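Local coordinates for N-acetylneuraminate epimerase (Escherichia coli, PDB 2UVK), which converts the alpha anomer of N-acetylneuraminate (sialic acid) to the beta anomer, speeding the equilibrium between the two, at residues Pro9-Thr14 and Leu26-Thr31; Gln305-Gly310 and Leu319-Gly324. One frame throughout, in Å; residues are numbered along the deposited sequence.

Interaction 1: Pro9-Thr14 and Leu26-Thr31; sequences PFKSGT and LGSAGT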
# COMPACT_ATOMS: atom_id res chain seq x y z
N PRO B 9 28.84 -17.78 -1.86
CA PRO B 9 28.83 -16.31 -1.93
C PRO B 9 27.47 -15.77 -1.57
O PRO B 9 26.46 -16.32 -1.98
CB PRO B 9 29.18 -16.02 -3.40
CG PRO B 9 29.94 -17.26 -3.85
CD PRO B 9 29.29 -18.38 -3.13
N PHE B 10 27.44 -14.71 -0.75
CA PHE B 10 26.25 -14.39 0.05
C PHE B 10 25.90 -12.91 0.03
O PHE B 10 26.30 -12.14 0.92
CB PHE B 10 26.49 -14.89 1.48
CG PHE B 10 25.33 -14.69 2.40
CD1 PHE B 10 25.50 -14.02 3.62
CD2 PHE B 10 24.08 -15.19 2.10
CE1 PHE B 10 24.43 -13.81 4.46
CE2 PHE B 10 23.02 -14.99 2.95
CZ PHE B 10 23.21 -14.28 4.15
N LYS B 11 25.12 -12.51 -0.96
CA LYS B 11 24.64 -11.13 -1.08
C LYS B 11 23.13 -11.09 -1.06
O LYS B 11 22.48 -12.06 -1.46
CB LYS B 11 25.16 -10.47 -2.37
CG LYS B 11 24.59 -11.04 -3.69
CD LYS B 11 25.18 -10.31 -4.87
CE LYS B 11 24.64 -10.88 -6.16
NZ LYS B 11 25.15 -10.18 -7.40
N SER B 12 22.57 -9.98 -0.59
CA SER B 12 21.13 -9.76 -0.59
C SER B 12 20.35 -10.70 0.32
O SER B 12 19.11 -10.78 0.23
CB SER B 12 20.57 -9.83 -2.02
OG SER B 12 21.43 -9.17 -2.93
N GLY B 13 21.06 -11.34 1.25
CA GLY B 13 20.46 -12.29 2.17
C GLY B 13 19.98 -11.62 3.44
O GLY B 13 19.95 -10.39 3.53
N THR B 14 19.69 -12.44 4.45
CA THR B 14 19.22 -11.93 5.72
C THR B 14 19.78 -12.81 6.83
O THR B 14 20.35 -13.84 6.57
CB THR B 14 17.68 -11.86 5.76
OG1 THR B 14 17.24 -11.24 6.98
CG2 THR B 14 17.04 -13.23 5.60
N LEU B 26 19.12 -17.13 2.59
CA LEU B 26 18.47 -16.44 1.46
C LEU B 26 19.45 -15.59 0.66
O LEU B 26 20.64 -15.84 0.66
CB LEU B 26 17.22 -15.71 1.92
CG LEU B 26 16.21 -16.55 2.70
CD1 LEU B 26 14.99 -15.76 3.16
CD2 LEU B 26 15.81 -17.82 1.90
N GLY B 27 18.92 -14.64 -0.12
CA GLY B 27 19.75 -13.91 -1.04
C GLY B 27 20.37 -14.89 -1.99
O GLY B 27 19.70 -15.84 -2.44
N SER B 28 21.64 -14.70 -2.30
CA SER B 28 22.31 -15.57 -3.28
C SER B 28 22.54 -16.99 -2.75
O SER B 28 23.03 -17.86 -3.50
CB SER B 28 23.61 -14.93 -3.77
OG SER B 28 24.48 -14.65 -2.70
N ALA B 29 22.18 -17.24 -1.49
CA ALA B 29 22.19 -18.62 -0.94
C ALA B 29 20.96 -19.43 -1.34
O ALA B 29 20.84 -20.61 -1.00
CB ALA B 29 22.38 -18.61 0.57
N GLY B 30 20.04 -18.85 -2.09
CA GLY B 30 18.83 -19.56 -2.47
C GLY B 30 17.96 -19.85 -1.29
O GLY B 30 17.75 -18.97 -0.47
N THR B 31 17.43 -21.07 -1.19
CA THR B 31 16.60 -21.42 -0.06
C THR B 31 17.41 -21.86 1.19
O THR B 31 16.82 -22.20 2.23
CB THR B 31 15.62 -22.53 -0.41
OG1 THR B 31 16.35 -23.67 -0.90
CG2 THR B 31 14.64 -22.04 -1.49
O HOH W 1 25.96 -17.91 -4.28
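The ring of F10 meets the carbonyl O of L26 at its edge, near the ring plane, with CE2 3.4 Å from that oxygen. T14 O also lies at the edge, in plane. The methyl of A29 comes in obliquely, its CB 4.1 Å from F10 CD2. The contact belongs to the first blade of a kelch beta-propeller. It joins the lead-in to strand 14-18 with the loop between strands 21-25 and 33-37. F10 reaches L26 because CG stands anti to the backbone N (chi1 -178°). L26 O also accepts a hydrogen bond from the backbone N of A29, which closes the short 3-10 turn.

S28 carries most of the polar contact. Its OG donates to P9 O at 2.7 Å and accepts from K11 N at 2.8 Å, the latter bond nearly straight at 168°. The hydroxyl therefore joins two backbone groups that flank F10. The backbone N of S28 gives a third bond, to K11 O. G27 has no side chain and sits close against the chain: its CA lies 3.3 Å from K11 O, in a CH...O contact. T14 and L26 run side by side, and T14 OG1 turns to S61. K11 NZ leaves the contact for G329 O. On the P9 side one water donates both to P9 O (2.8 Å) and to S28 O (3.0 Å).

Interaction 2: Gln305-Gly310 and Leu319-Gly324; sequences QGRAYG and LLIIGG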
# COMPACT_ATOMS: atom_id res chain seq x y z
N GLN B 305 37.66 -3.12 1.11
CA GLN B 305 36.93 -3.16 -0.16
C GLN B 305 35.53 -2.61 0.03
O GLN B 305 34.91 -2.85 1.06
CB GLN B 305 36.88 -4.60 -0.71
CG GLN B 305 38.19 -5.06 -1.27
CD GLN B 305 38.16 -6.45 -1.90
OE1 GLN B 305 37.23 -6.79 -2.62
NE2 GLN B 305 39.21 -7.25 -1.64
N GLY B 306 35.03 -1.86 -0.95
CA GLY B 306 33.64 -1.40 -0.94
C GLY B 306 32.67 -2.55 -0.86
O GLY B 306 32.90 -3.59 -1.48
N ARG B 307 31.58 -2.40 -0.11
CA ARG B 307 30.70 -3.53 0.18
C ARG B 307 29.30 -3.00 0.50
O ARG B 307 29.18 -1.99 1.19
CB ARG B 307 31.23 -4.33 1.38
CG ARG B 307 30.48 -5.62 1.68
CD ARG B 307 30.87 -6.19 3.04
NE ARG B 307 32.28 -6.56 3.10
CZ ARG B 307 32.77 -7.78 3.31
NH1 ARG B 307 31.99 -8.83 3.56
NH2 ARG B 307 34.08 -7.95 3.34
N ALA B 308 28.29 -3.69 0.00
CA ALA B 308 26.89 -3.39 0.26
C ALA B 308 26.10 -4.69 0.27
O ALA B 308 26.60 -5.74 -0.17
CB ALA B 308 26.34 -2.42 -0.79
N TYR B 309 24.86 -4.62 0.75
CA TYR B 309 23.90 -5.72 0.67
C TYR B 309 24.41 -7.04 1.21
O TYR B 309 24.49 -8.06 0.52
CB TYR B 309 23.39 -5.88 -0.76
CG TYR B 309 22.71 -4.63 -1.26
CD1 TYR B 309 21.45 -4.27 -0.79
CD2 TYR B 309 23.33 -3.78 -2.16
CE1 TYR B 309 20.82 -3.11 -1.23
CE2 TYR B 309 22.71 -2.62 -2.62
CZ TYR B 309 21.46 -2.29 -2.15
OH TYR B 309 20.81 -1.15 -2.58
N GLY B 310 24.80 -6.97 2.48
CA GLY B 310 25.09 -8.14 3.30
C GLY B 310 24.23 -8.14 4.56
O GLY B 310 23.16 -7.56 4.60
N LEU B 319 29.96 -4.39 15.54
CA LEU B 319 29.17 -4.65 14.33
C LEU B 319 29.81 -5.81 13.57
O LEU B 319 30.95 -5.72 13.12
CB LEU B 319 29.11 -3.41 13.47
CG LEU B 319 28.54 -3.61 12.06
CD1 LEU B 319 27.14 -4.15 12.17
CD2 LEU B 319 28.59 -2.28 11.35
N LEU B 320 29.06 -6.90 13.43
CA LEU B 320 29.47 -8.06 12.67
C LEU B 320 28.84 -7.95 11.28
O LEU B 320 27.62 -7.86 11.18
CB LEU B 320 28.97 -9.32 13.37
CG LEU B 320 29.14 -10.67 12.68
CD1 LEU B 320 30.58 -10.90 12.26
CD2 LEU B 320 28.59 -11.82 13.54
N ILE B 321 29.67 -7.93 10.23
CA ILE B 321 29.20 -7.86 8.84
C ILE B 321 29.48 -9.19 8.18
O ILE B 321 30.59 -9.68 8.23
CB ILE B 321 29.95 -6.75 8.07
CG1 ILE B 321 29.56 -5.37 8.60
CG2 ILE B 321 29.77 -6.89 6.52
CD1 ILE B 321 30.43 -4.26 8.08
N ILE B 322 28.47 -9.77 7.55
CA ILE B 322 28.62 -11.09 6.95
C ILE B 322 28.19 -11.00 5.48
O ILE B 322 27.07 -10.61 5.18
CB ILE B 322 27.77 -12.17 7.66
CG1 ILE B 322 28.03 -12.18 9.18
CG2 ILE B 322 28.08 -13.54 7.06
CD1 ILE B 322 27.17 -13.18 9.93
N GLY B 323 29.10 -11.37 4.60
CA GLY B 323 28.83 -11.38 3.15
C GLY B 323 28.64 -10.00 2.57
O GLY B 323 29.17 -9.01 3.05
N GLY B 324 27.86 -9.95 1.51
CA GLY B 324 27.65 -8.73 0.76
C GLY B 324 28.07 -8.85 -0.69
O GLY B 324 28.41 -9.92 -1.15
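G323 O receives the guanidinium of R307, with NH1 2.9 Å away and an N-H...O angle of 157°. The oxygen lies close to the guanidinium plane, at its edge. Seen from the carbonyl, NH1 stands above the plane, 42° out of it. R307 CD also comes within 3.3 Å of G323 O, so the arginine lies against this oxygen with its aliphatic part as well as with its tip. The side chain leaves the backbone with CG anti to N and then bends at chi3 (-63°), which carries NH1 back to the glycine. NH2 forms a salt bridge with D334, so the guanidinium is held from two parts of the chain.

The methylene CD of R307 packs on the CG2 methyl of I321 at 3.7 Å. The two side chains run alongside each other in opposite senses. F247 touches both of them, and V336 also packs on the arginine.

Further along, the backbones meet directly. G324 CA lies 3.2 Å from Y309 O in an almost straight CH...O contact, and A308 O is 3.3 Å from the same CA. G310 CA and G324 CA come within 3.7 Å. This close approach rests on the lack of side chains at G310 and G324. G323 and G324 both have positive phi. The CB of Y309 points away from the 319-324 chain, and its side chain lies about 5 Å from that of E209, the predicted proton acceptor. The run LLIIGG, hydrophobic residues followed by two glycines, matches the double-glycine signature of the kelch repeat; here the pair packs on the loop that leads into strand 311-315.

In the fold
Interactions 1 and 2 hold equivalent places in two blades, the first and the last sheet of the propeller. In each, the loop before the first strand packs on the chain that follows the second strand, and glycines let the backbones come close. Interaction 2 is the more buried and sets a charged arginine on a carbonyl. Interaction 1 is only partly buried and relies on a serine hydroxyl, backbone bonds and a bridging water. The two touch where the first and last blades in the chain lie side by side: F10 O and G324 N probably hydrogen-bond at 2.8 Å, as do S12 N and Y309 O at 2.9 Å. K11 CB also packs on G324 O.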